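Local coordinates for Dna-binding protein RAP1 (Saccharomyces cerevisiae, PDB 4BJT) that probably binds DNA to repress or activate transcription and, through its C-terminal domain, holds the Rap1-binding module of the telomere protein Rif1, at residues 156-170 with 181-194. Residues are numbered along the deposited sequence; the frame is centred on the assembly and turned at random.
Sequences PNVPGIWTHDDDESL and LVKKHGTGRMEMRK
Arg193 lies along one face of the Trp162 indole, and His185 stacks on the other. Arg193 CB sits 3.6 Å from Trp162 CZ2 and also touches Leu170 CD2. CG packs on the same leucine methyl. A bend at chi2 (77°) lays the rest of the chain along the indole, with Arg193 CD 3.5 Å from the centroid of the Trp162 five-membered ring. The guanidinium follows almost parallel to the ring, the two planes 9° apart, with CZ off-centre near Trp162 CB. NE and NH2 grip Asp167 side-on. Arg193 NE reaches Asp167 OD1 and Arg193 NH2 reaches Asp167 OD2, each at 2.9 Å on a syn lone pair, with the two flat groups nearly coplanar. NH1 turns to Thr131 O and Ser134 OG. With an alanine here, Asp167 is likely to lose its countercharge and one face of the indole its cover.

The His185 ring is held at both nitrogens. His185 ND1 accepts from Gly160 N at 2.9 Å, in the ring plane. NE2 donates to Asp166 OD2, which it meets from above the carboxylate plane. Asp166 OD2 also takes Lys184 NZ at 2.7 Å and the backbone N of Thr163, so three donors fix it. The extended Lys184 chain carries Lys184 NZ on to Pro156 O, 3.0 Å away. Leu181 CD1 meets Trp162 CZ3, while Leu170 fits as a knob among Leu181, Met190, Arg193 and Lys194. Asp166 and Thr163 form a capping box at the start of helix 164-171. The whole joins this capped helix to two consecutive helices in the all-helical Rap1 C-terminal domain.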
ATOM      1  N   PRO C 156      -3.097  -3.328  -9.784  1.00 22.48           N
ATOM      2  CA  PRO C 156      -2.860  -2.322 -10.823  1.00 21.89           C
ATOM      3  C   PRO C 156      -3.864  -1.206 -10.997  1.00 23.41           C
ATOM      4  O   PRO C 156      -3.543  -0.241 -11.710  1.00 23.59           O
ATOM      5  CB  PRO C 156      -2.810  -3.159 -12.096  1.00 25.88           C
ATOM      6  CG  PRO C 156      -3.698  -4.270 -11.831  1.00 28.99           C
ATOM      7  CD  PRO C 156      -3.454  -4.621 -10.397  1.00 24.91           C
ATOM      8  N   ASN C 157      -5.063  -1.320 -10.410  1.00 20.87           N
ATOM      9  CA  ASN C 157      -6.125  -0.338 -10.641  1.00 20.58           C
ATOM     10  C   ASN C 157      -6.806   0.037  -9.348  1.00 22.84           C
ATOM     11  O   ASN C 157      -8.042   0.021  -9.267  1.00 26.41           O
ATOM     12  CB  ASN C 157      -7.151  -0.936 -11.613  1.00 24.80           C
ATOM     13  CG  ASN C 157      -6.587  -1.343 -12.950  1.00 45.48           C
ATOM     14  OD1 ASN C 157      -6.056  -0.520 -13.702  1.00 45.25           O
ATOM     15  ND2 ASN C 157      -6.762  -2.589 -13.317  1.00 43.61           N
ATOM     16  N   VAL C 158      -6.024   0.451  -8.349  1.00 18.96           N
ATOM     17  CA  VAL C 158      -6.555   0.839  -7.058  1.00 17.16           C
ATOM     18  C   VAL C 158      -6.164   2.267  -6.688  1.00 18.68           C
ATOM     19  O   VAL C 158      -4.960   2.577  -6.645  1.00 18.03           O
ATOM     20  CB  VAL C 158      -6.068  -0.121  -5.964  1.00 18.91           C
ATOM     21  CG1 VAL C 158      -6.573   0.302  -4.588  1.00 18.84           C
ATOM     22  CG2 VAL C 158      -6.490  -1.568  -6.282  1.00 19.09           C
ATOM     23  N   PRO C 159      -7.170   3.122  -6.385  1.00 18.16           N
ATOM     24  CA  PRO C 159      -6.864   4.485  -5.908  1.00 18.00           C
ATOM     25  C   PRO C 159      -5.903   4.483  -4.716  1.00 19.05           C
ATOM     26  O   PRO C 159      -6.070   3.716  -3.751  1.00 18.51           O
ATOM     27  CB  PRO C 159      -8.246   5.018  -5.506  1.00 20.08           C
ATOM     28  CG  PRO C 159      -9.189   4.296  -6.395  1.00 23.64           C
ATOM     29  CD  PRO C 159      -8.625   2.892  -6.407  1.00 20.16           C
ATOM     30  N   GLY C 160      -4.887   5.318  -4.786  1.00 18.87           N
ATOM     31  CA  GLY C 160      -3.873   5.424  -3.745  1.00 17.98           C
ATOM     32  C   GLY C 160      -2.657   4.545  -3.933  1.00 19.09           C
ATOM     33  O   GLY C 160      -1.665   4.720  -3.228  1.00 19.06           O
ATOM     34  N   ILE C 161      -2.710   3.581  -4.863  1.00 17.07           N
ATOM     35  CA  ILE C 161      -1.591   2.673  -5.102  1.00 16.34           C
ATOM     36  C   ILE C 161      -0.980   3.036  -6.424  1.00 20.16           C
ATOM     37  O   ILE C 161      -1.555   2.776  -7.477  1.00 20.14           O
ATOM     38  CB  ILE C 161      -2.088   1.193  -5.070  1.00 18.24           C
ATOM     39  CG1 ILE C 161      -2.809   0.912  -3.739  1.00 18.27           C
ATOM     40  CG2 ILE C 161      -0.920   0.226  -5.343  1.00 18.48           C
ATOM     41  CD1 ILE C 161      -3.237  -0.504  -3.523  1.00 22.11           C
ATOM     42  N   TRP C 162       0.178   3.711  -6.372  1.00 19.19           N
ATOM     43  CA  TRP C 162       0.843   4.179  -7.570  1.00 19.14           C
ATOM     44  C   TRP C 162       1.643   3.075  -8.237  1.00 23.77           C
ATOM     45  O   TRP C 162       2.600   2.570  -7.663  1.00 24.64           O
ATOM     46  CB  TRP C 162       1.766   5.362  -7.239  1.00 17.85           C
ATOM     47  CG  TRP C 162       1.013   6.600  -6.900  1.00 18.65           C
ATOM     48  CD1 TRP C 162       0.506   6.957  -5.690  1.00 20.34           C
ATOM     49  CD2 TRP C 162       0.701   7.669  -7.797  1.00 19.48           C
ATOM     50  NE1 TRP C 162      -0.139   8.166  -5.786  1.00 20.48           N
ATOM     51  CE2 TRP C 162      -0.039   8.625  -7.074  1.00 21.73           C
ATOM     52  CE3 TRP C 162       0.993   7.915  -9.139  1.00 21.41           C
ATOM     53  CZ2 TRP C 162      -0.506   9.807  -7.656  1.00 22.17           C
ATOM     54  CZ3 TRP C 162       0.566   9.096  -9.699  1.00 23.27           C
ATOM     55  CH2 TRP C 162      -0.225  10.001  -8.978  1.00 23.49           C
ATOM     56  N   THR C 163       1.313   2.762  -9.472  1.00 22.41           N
ATOM     57  CA  THR C 163       2.066   1.788 -10.247  1.00 21.78           C
ATOM     58  C   THR C 163       3.159   2.483 -11.073  1.00 25.11           C
ATOM     59  O   THR C 163       3.174   3.708 -11.236  1.00 24.17           O
ATOM     60  CB  THR C 163       1.130   1.042 -11.178  1.00 25.07           C
ATOM     61  OG1 THR C 163       0.582   1.992 -12.087  1.00 25.03           O
ATOM     62  CG2 THR C 163       0.022   0.324 -10.428  1.00 26.08           C
ATOM     63  N   HIS C 164       4.031   1.669 -11.675  1.00 25.06           N
ATOM     64  CA  HIS C 164       5.059   2.197 -12.572  1.00 27.66           C
ATOM     65  C   HIS C 164       4.419   2.974 -13.716  1.00 31.49           C
ATOM     66  O   HIS C 164       4.850   4.085 -14.026  1.00 30.68           O
ATOM     67  CB  HIS C 164       5.920   1.048 -13.114  1.00 30.79           C
ATOM     68  CG  HIS C 164       6.907   1.495 -14.150  1.00 37.73           C
ATOM     69  ND1 HIS C 164       8.099   2.105 -13.796  1.00 41.62           N
ATOM     70  CD2 HIS C 164       6.818   1.455 -15.500  1.00 42.40           C
ATOM     71  CE1 HIS C 164       8.708   2.400 -14.940  1.00 42.74           C
ATOM     72  NE2 HIS C 164       7.978   2.019 -15.991  1.00 43.59           N
ATOM     73  N   ASP C 165       3.347   2.421 -14.314  1.00 29.59           N
ATOM     74  CA  ASP C 165       2.630   3.096 -15.394  1.00 30.49           C
ATOM     75  C   ASP C 165       2.051   4.437 -14.953  1.00 30.16           C
ATOM     76  O   ASP C 165       2.057   5.388 -15.719  1.00 31.16           O
ATOM     77  CB  ASP C 165       1.510   2.194 -15.945  1.00 33.43           C
ATOM     78  CG  ASP C 165       2.008   1.019 -16.776  1.00 48.19           C
ATOM     79  OD1 ASP C 165       3.224   0.997 -17.117  1.00 49.81           O
ATOM     80  OD2 ASP C 165       1.176   0.144 -17.125  1.00 50.55           O
ATOM     81  N   ASP C 166       1.531   4.504 -13.723  1.00 25.52           N
ATOM     82  CA  ASP C 166       0.985   5.749 -13.197  1.00 25.30           C
ATOM     83  C   ASP C 166       2.084   6.801 -13.085  1.00 25.46           C
ATOM     84  O   ASP C 166       1.856   7.954 -13.428  1.00 26.12           O
ATOM     85  CB  ASP C 166       0.364   5.555 -11.803  1.00 24.49           C
ATOM     86  CG  ASP C 166      -0.895   4.735 -11.747  1.00 25.62           C
ATOM     87  OD1 ASP C 166      -1.545   4.580 -12.789  1.00 28.04           O
ATOM     88  OD2 ASP C 166      -1.273   4.286 -10.619  1.00 22.23           O
ATOM     89  N   ASP C 167       3.258   6.410 -12.570  1.00 23.80           N
ATOM     90  CA  ASP C 167       4.375   7.355 -12.431  1.00 24.75           C
ATOM     91  C   ASP C 167       4.868   7.844 -13.798  1.00 31.64           C
ATOM     92  O   ASP C 167       5.185   9.017 -13.936  1.00 33.32           O
ATOM     93  CB  ASP C 167       5.504   6.756 -11.600  1.00 26.22           C
ATOM     94  CG  ASP C 167       5.194   6.664 -10.117  1.00 32.31           C
ATOM     95  OD1 ASP C 167       4.352   7.453  -9.633  1.00 27.61           O
ATOM     96  OD2 ASP C 167       5.845   5.826  -9.413  1.00 31.55           O
ATOM     97  N   GLU C 168       4.832   6.986 -14.812  1.00 29.62           N
ATOM     98  CA  GLU C 168       5.190   7.389 -16.170  1.00 31.66           C
ATOM     99  C   GLU C 168       4.144   8.363 -16.738  1.00 35.96           C
ATOM    100  O   GLU C 168       4.516   9.375 -17.351  1.00 36.64           O
ATOM    101  CB  GLU C 168       5.368   6.150 -17.063  1.00 33.98           C
ATOM    102  CG  GLU C 168       6.591   5.329 -16.693  1.00 42.61           C
ATOM    103  CD  GLU C 168       7.937   6.019 -16.854  1.00 67.35           C
ATOM    104  OE1 GLU C 168       8.054   6.930 -17.706  1.00 62.78           O
ATOM    105  OE2 GLU C 168       8.880   5.649 -16.117  1.00 59.58           O
ATOM    106  N   SER C 169       2.848   8.125 -16.469  1.00 31.62           N
ATOM    107  CA  SER C 169       1.801   9.056 -16.896  1.00 31.34           C
ATOM    108  C   SER C 169       1.984  10.417 -16.244  1.00 34.32           C
ATOM    109  O   SER C 169       1.801  11.455 -16.909  1.00 35.95           O
ATOM    110  CB  SER C 169       0.411   8.519 -16.545  1.00 33.71           C
ATOM    111  OG  SER C 169       0.083   7.401 -17.352  1.00 41.94           O
ATOM    112  N   LEU C 170       2.384  10.431 -14.967  1.00 29.24           N
ATOM    113  CA  LEU C 170       2.585  11.676 -14.236  1.00 30.81           C
ATOM    114  C   LEU C 170       3.666  12.539 -14.899  1.00 34.92           C
ATOM    115  O   LEU C 170       3.482  13.737 -15.050  1.00 36.62           O
ATOM    116  CB  LEU C 170       2.958  11.359 -12.773  1.00 30.18           C
ATOM    117  CG  LEU C 170       3.089  12.555 -11.844  1.00 36.47           C
ATOM    118  CD1 LEU C 170       1.794  13.372 -11.828  1.00 38.19           C
ATOM    119  CD2 LEU C 170       3.467  12.107 -10.457  1.00 38.03           C
ATOM    120  N   LEU C 181      -5.180   9.669 -14.774  1.00 29.34           N
ATOM    121  CA  LEU C 181      -4.463   9.576 -13.542  1.00 28.33           C
ATOM    122  C   LEU C 181      -5.189  10.258 -12.387  1.00 28.01           C
ATOM    123  O   LEU C 181      -5.273   9.666 -11.307  1.00 24.96           O
ATOM    124  CB  LEU C 181      -3.079  10.183 -13.754  1.00 30.07           C
ATOM    125  CG  LEU C 181      -2.099   9.981 -12.668  1.00 32.44           C
ATOM    126  CD1 LEU C 181      -1.793   8.496 -12.479  1.00 31.56           C
ATOM    127  CD2 LEU C 181      -0.829  10.710 -12.988  1.00 35.08           C
ATOM    128  N   VAL C 182      -5.700  11.484 -12.597  1.00 26.39           N
ATOM    129  CA  VAL C 182      -6.410  12.185 -11.518  1.00 27.11           C
ATOM    130  C   VAL C 182      -7.736  11.529 -11.265  1.00 27.36           C
ATOM    131  O   VAL C 182      -8.187  11.535 -10.135  1.00 27.92           O
ATOM    132  CB  VAL C 182      -6.535  13.717 -11.644  1.00 33.50           C
ATOM    133  CG1 VAL C 182      -5.174  14.350 -11.703  1.00 35.03           C
ATOM    134  CG2 VAL C 182      -7.415  14.120 -12.812  1.00 34.91           C
ATOM    135  N   LYS C 183      -8.358  10.911 -12.280  1.00 25.52           N
ATOM    136  CA  LYS C 183      -9.600  10.166 -12.062  1.00 25.64           C
ATOM    137  C   LYS C 183      -9.348   8.969 -11.107  1.00 26.34           C
ATOM    138  O   LYS C 183     -10.188   8.648 -10.258  1.00 26.92           O
ATOM    139  CB  LYS C 183     -10.158   9.689 -13.406  1.00 29.99           C
ATOM    140  CG  LYS C 183     -11.410   8.850 -13.292  1.00 40.14           C
ATOM    141  CD  LYS C 183     -12.152   8.785 -14.625  1.00 54.50           C
ATOM    142  CE  LYS C 183     -13.369   7.879 -14.591  1.00 74.21           C
ATOM    143  NZ  LYS C 183     -14.495   8.426 -13.772  1.00 85.50           N
ATOM    144  N   LYS C 184      -8.176   8.336 -11.239  1.00 21.87           N
ATOM    145  CA  LYS C 184      -7.797   7.226 -10.386  1.00 20.76           C
ATOM    146  C   LYS C 184      -7.450   7.649  -8.975  1.00 21.32           C
ATOM    147  O   LYS C 184      -7.963   7.082  -8.015  1.00 20.74           O
ATOM    148  CB  LYS C 184      -6.622   6.461 -11.020  1.00 20.88           C
ATOM    149  CG  LYS C 184      -6.118   5.287 -10.205  1.00 21.87           C
ATOM    150  CD  LYS C 184      -4.966   4.588 -10.905  1.00 21.30           C
ATOM    151  CE  LYS C 184      -4.603   3.323 -10.170  1.00 21.58           C
ATOM    152  NZ  LYS C 184      -3.450   2.626 -10.806  1.00 21.08           N
ATOM    153  N   HIS C 185      -6.512   8.591  -8.841  1.00 21.22           N
ATOM    154  CA  HIS C 185      -5.947   8.966  -7.542  1.00 20.25           C
ATOM    155  C   HIS C 185      -6.469  10.251  -6.922  1.00 22.57           C
ATOM    156  O   HIS C 185      -6.316  10.426  -5.717  1.00 21.36           O
ATOM    157  CB  HIS C 185      -4.429   9.070  -7.684  1.00 20.75           C
ATOM    158  CG  HIS C 185      -3.764   7.766  -7.996  1.00 21.09           C
ATOM    159  ND1 HIS C 185      -3.917   6.666  -7.172  1.00 20.73           N
ATOM    160  CD2 HIS C 185      -2.939   7.436  -9.013  1.00 22.83           C
ATOM    161  CE1 HIS C 185      -3.211   5.698  -7.739  1.00 21.09           C
ATOM    162  NE2 HIS C 185      -2.578   6.138  -8.825  1.00 21.87           N
ATOM    163  N   GLY C 186      -6.983  11.151  -7.747  1.00 22.01           N
ATOM    164  CA  GLY C 186      -7.412  12.473  -7.336  1.00 22.19           C
ATOM    165  C   GLY C 186      -6.295  13.495  -7.410  1.00 24.22           C
ATOM    166  O   GLY C 186      -5.107  13.160  -7.495  1.00 23.15           O
ATOM    167  N   THR C 187      -6.694  14.765  -7.365  1.00 24.06           N
ATOM    168  CA  THR C 187      -5.765  15.876  -7.452  1.00 23.23           C
ATOM    169  C   THR C 187      -4.794  15.948  -6.290  1.00 26.69           C
ATOM    170  O   THR C 187      -3.604  16.196  -6.503  1.00 26.94           O
ATOM    171  CB  THR C 187      -6.551  17.187  -7.508  1.00 30.18           C
ATOM    172  OG1 THR C 187      -7.599  17.041  -8.466  1.00 32.28           O
ATOM    173  CG2 THR C 187      -5.675  18.365  -7.855  1.00 34.62           C
ATOM    174  N   GLY C 188      -5.304  15.768  -5.079  1.00 24.50           N
ATOM    175  CA  GLY C 188      -4.476  15.844  -3.880  1.00 24.89           C
ATOM    176  C   GLY C 188      -3.338  14.855  -3.905  1.00 25.36           C
ATOM    177  O   GLY C 188      -2.182  15.205  -3.647  1.00 25.85           O
ATOM    178  N   ARG C 189      -3.648  13.594  -4.247  1.00 21.56           N
ATOM    179  CA  ARG C 189      -2.587  12.573  -4.348  1.00 20.82           C
ATOM    180  C   ARG C 189      -1.619  12.874  -5.485  1.00 23.33           C
ATOM    181  O   ARG C 189      -0.414  12.621  -5.353  1.00 22.62           O
ATOM    182  CB  ARG C 189      -3.179  11.177  -4.581  1.00 20.09           C
ATOM    183  CG  ARG C 189      -3.951  10.643  -3.402  1.00 21.63           C
ATOM    184  CD  ARG C 189      -4.063   9.143  -3.500  1.00 19.64           C
ATOM    185  NE  ARG C 189      -4.852   8.550  -2.424  1.00 19.43           N
ATOM    186  CZ  ARG C 189      -6.151   8.226  -2.492  1.00 20.91           C
ATOM    187  NH1 ARG C 189      -6.853   8.461  -3.604  1.00 20.27           N
ATOM    188  NH2 ARG C 189      -6.753   7.653  -1.453  1.00 21.15           N
ATOM    189  N   MET C 190      -2.146  13.356  -6.615  1.00 22.51           N
ATOM    190  CA  MET C 190      -1.298  13.698  -7.755  1.00 24.52           C
ATOM    191  C   MET C 190      -0.309  14.806  -7.390  1.00 26.27           C
ATOM    192  O   MET C 190       0.886  14.672  -7.684  1.00 27.62           O
ATOM    193  CB  MET C 190      -2.086  14.042  -9.000  1.00 29.28           C
ATOM    194  CG  MET C 190      -1.157  14.315 -10.151  1.00 38.49           C
ATOM    195  SD  MET C 190      -1.937  14.670 -11.696  1.00 49.97           S
ATOM    196  CE  MET C 190      -2.561  16.352 -11.365  1.00 48.14           C
ATOM    197  N   GLU C 191      -0.771  15.821  -6.662  1.00 24.78           N
ATOM    198  CA  GLU C 191       0.114  16.902  -6.232  1.00 26.09           C
ATOM    199  C   GLU C 191       1.165  16.366  -5.249  1.00 27.90           C
ATOM    200  O   GLU C 191       2.345  16.746  -5.352  1.00 27.75           O
ATOM    201  CB  GLU C 191      -0.673  18.057  -5.627  1.00 28.46           C
ATOM    202  CG  GLU C 191      -1.496  18.802  -6.660  1.00 37.21           C
ATOM    203  CD  GLU C 191      -0.749  19.444  -7.817  1.00 71.25           C
ATOM    204  OE1 GLU C 191       0.465  19.719  -7.677  1.00 67.43           O
ATOM    205  OE2 GLU C 191      -1.388  19.680  -8.870  1.00 76.37           O
ATOM    206  N   MET C 192       0.770  15.470  -4.320  1.00 26.04           N
ATOM    207  CA  MET C 192       1.752  14.906  -3.396  1.00 26.56           C
ATOM    208  C   MET C 192       2.821  14.116  -4.167  1.00 27.08           C
ATOM    209  O   MET C 192       4.023  14.231  -3.877  1.00 25.94           O
ATOM    210  CB  MET C 192       1.109  14.006  -2.343  1.00 29.39           C
ATOM    211  CG  MET C 192       2.139  13.517  -1.333  1.00 36.52           C
ATOM    212  SD  MET C 192       1.470  12.484  -0.031  1.00 45.21           S
ATOM    213  CE  MET C 192       0.985  13.709   1.104  1.00 42.53           C
ATOM    214  N   ARG C 193       2.389  13.315  -5.145  1.00 23.15           N
ATOM    215  CA  ARG C 193       3.306  12.488  -5.935  1.00 23.66           C
ATOM    216  C   ARG C 193       4.316  13.357  -6.710  1.00 25.66           C
ATOM    217  O   ARG C 193       5.528  13.063  -6.756  1.00 25.58           O
ATOM    218  CB  ARG C 193       2.509  11.577  -6.895  1.00 22.19           C
ATOM    219  CG  ARG C 193       3.324  10.399  -7.419  1.00 24.68           C
ATOM    220  CD  ARG C 193       3.457   9.309  -6.372  1.00 22.94           C
ATOM    221  NE  ARG C 193       4.163   8.126  -6.853  1.00 20.70           N
ATOM    222  CZ  ARG C 193       4.665   7.180  -6.059  1.00 22.44           C
ATOM    223  NH1 ARG C 193       4.486   7.242  -4.741  1.00 19.63           N
ATOM    224  NH2 ARG C 193       5.347   6.156  -6.577  1.00 20.84           N
ATOM    225  N   LYS C 194       3.837  14.448  -7.265  1.00 24.24           N
ATOM    226  CA  LYS C 194       4.704  15.419  -7.946  1.00 25.00           C
ATOM    227  C   LYS C 194       5.734  16.005  -7.000  1.00 28.19           C
ATOM    228  O   LYS C 194       6.913  16.129  -7.384  1.00 28.44           O
ATOM    229  CB  LYS C 194       3.876  16.556  -8.555  1.00 28.03           C
ATOM    230  CG  LYS C 194       3.071  16.133  -9.749  1.00 38.54           C
ATOM    231  CD  LYS C 194       2.438  17.363 -10.432  1.00 51.03           C
ATOM    232  CE  LYS C 194       1.695  16.982 -11.679  1.00 64.25           C
ATOM    233  NZ  LYS C 194       0.852  18.098 -12.194  1.00 70.37           N
TER
HETATM  234  O   HOH W   1      -4.450   2.203 -13.422  1.00 40.02           O
HETATM  235  O   HOH W   2      -3.104   0.696  -8.573  1.00 17.50           O
HETATM  236  O   HOH W   3       0.186  10.269  -3.802  1.00 26.83           O